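Side-chain contact in RTX toxin RtxA (Vibrio vulnificus MO6-24/O, PDB 6IMP), which is a secreted multifunctional virulence toxin, represented here by its alpha/beta hydrolase-fold domain, which probably acts as a hydrolase inside host cells: residues A188-A191 and G195-V198. Sequence-based numbering, arbitrary orientation.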
loop_
_atom_site.group_PDB
_atom_site.type_symbol
_atom_site.label_atom_id
_atom_site.label_comp_id
_atom_site.label_asym_id
_atom_site.label_seq_id
_atom_site.Cartn_x
_atom_site.Cartn_y
_atom_site.Cartn_z
ATOM N N ALA A 188 -6.079 4.753 -7.396
ATOM C CA ALA A 188 -7.461 5.211 -7.374
ATOM C C ALA A 188 -7.723 6.131 -8.568
ATOM O O ALA A 188 -8.730 5.993 -9.255
ATOM C CB ALA A 188 -7.775 5.919 -6.063
ATOM N N ARG A 189 -6.772 7.027 -8.836
ATOM C CA ARG A 189 -6.867 7.965 -9.956
ATOM C C ARG A 189 -6.942 7.207 -11.271
ATOM O O ARG A 189 -7.957 7.264 -11.977
ATOM C CB ARG A 189 -5.663 8.918 -9.969
ATOM C CG ARG A 189 -5.610 9.856 -11.164
ATOM C CD ARG A 189 -4.716 11.053 -10.882
ATOM N NE ARG A 189 -3.289 10.706 -10.891
ATOM C CZ ARG A 189 -2.318 11.451 -10.354
ATOM N NH1 ARG A 189 -2.594 12.589 -9.726
ATOM N NH2 ARG A 189 -1.060 11.038 -10.415
ATOM N N TYR A 190 -5.889 6.451 -11.558
ATOM C CA TYR A 190 -5.819 5.680 -12.786
ATOM C C TYR A 190 -7.096 4.855 -13.056
ATOM O O TYR A 190 -7.530 4.765 -14.199
ATOM C CB TYR A 190 -4.568 4.789 -12.789
ATOM C CG TYR A 190 -4.652 3.591 -13.702
ATOM C CD1 TYR A 190 -5.186 2.405 -13.250
ATOM C CD2 TYR A 190 -4.196 3.645 -15.006
ATOM C CE1 TYR A 190 -5.267 1.290 -14.070
ATOM C CE2 TYR A 190 -4.283 2.540 -15.844
ATOM C CZ TYR A 190 -4.816 1.362 -15.366
ATOM O OH TYR A 190 -4.910 0.244 -16.165
ATOM N N ALA A 191 -7.702 4.285 -12.016
ATOM C CA ALA A 191 -8.845 3.369 -12.206
ATOM C C ALA A 191 -10.097 4.098 -12.673
ATOM O O ALA A 191 -10.817 3.610 -13.547
ATOM C CB ALA A 191 -9.137 2.598 -10.934
ATOM N N GLY A 195 -11.946 4.459 -16.626
ATOM C CA GLY A 195 -13.296 3.913 -16.445
ATOM C C GLY A 195 -13.360 2.524 -15.841
ATOM O O GLY A 195 -14.186 1.708 -16.249
ATOM N N GLN A 196 -12.478 2.254 -14.881
ATOM C CA GLN A 196 -12.583 1.054 -14.049
ATOM C C GLN A 196 -12.676 1.422 -12.554
ATOM O O GLN A 196 -12.205 0.669 -11.707
ATOM C CB GLN A 196 -11.390 0.099 -14.265
ATOM C CG GLN A 196 -10.805 0.011 -15.670
ATOM C CD GLN A 196 -9.748 -1.091 -15.779
ATOM O OE1 GLN A 196 -9.977 -2.226 -15.355
ATOM N NE2 GLN A 196 -8.581 -0.754 -16.332
ATOM N N ALA A 197 -13.320 2.552 -12.243
ATOM C CA ALA A 197 -13.337 3.134 -10.870
ATOM C C ALA A 197 -13.682 2.172 -9.706
ATOM O O ALA A 197 -14.493 1.258 -9.838
ATOM C CB ALA A 197 -14.264 4.341 -10.823
ATOM N N VAL A 198 -13.106 2.469 -8.546
ATOM C CA VAL A 198 -13.083 1.557 -7.399
ATOM C C VAL A 198 -14.182 1.978 -6.409
ATOM O O VAL A 198 -14.617 3.128 -6.436
ATOM C CB VAL A 198 -11.670 1.568 -6.741
ATOM C CG1 VAL A 198 -11.438 2.829 -5.912
ATOM C CG2 VAL A 198 -11.435 0.311 -5.919
#
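Ala-191 and Gln-196 meet where helix 180-192 ends, in a worked example of the Schellman motif. The backbone N-H of Gln-196 closes on the carbonyl oxygen of Ala-191, N to O 2.5 Å, a shortness that carries no weight at this resolution. The donor lies almost in line with the C=O bond (166°), while the hydrogen bond is bent at the hydrogen. The Gln-196 side chain starts beside that bond, its CB 3.6 Å from Ala-191 O, and the methyl CB of Ala-191 in turn lies 3.7 Å from Gln-196 O. Farther out, Gln-196 turns CG anti to its carbonyl carbon (chi1 -35°) and then runs extended, which brings NE2 to 3.8 Å from Tyr-190 OH. That is proximity without a hydrogen bond: the amide passes the phenol obliquely, the two planes 59° apart, and NE2 bonds instead to Asn-194 OD1.

What positions this shell is Gly-195, the C-prime residue, whose positive phi reverses the chain; its own N-H bonds to Ala-192 O, completing the motif. Helix 147-164 backs the turn, with Phe-158 touching both Ala-191 and Gln-196. After the turn the chain heads into strand 200-204, and Val-198 already packs on Ile-172 and Ile-174 of the neighbouring parallel strand 172-177, so the cap forms part of a helix-to-strand connection of the alpha/beta hydrolase fold.

Chemically, the contact joins backbone to backbone: a carbonyl left without its usual helical partner finds an N-H beyond the glycine. Between Ala-191 or Tyr-190 and Gln-196 the side chains add packing alone, and Asn-194 satisfies the amide nitrogen within the turn.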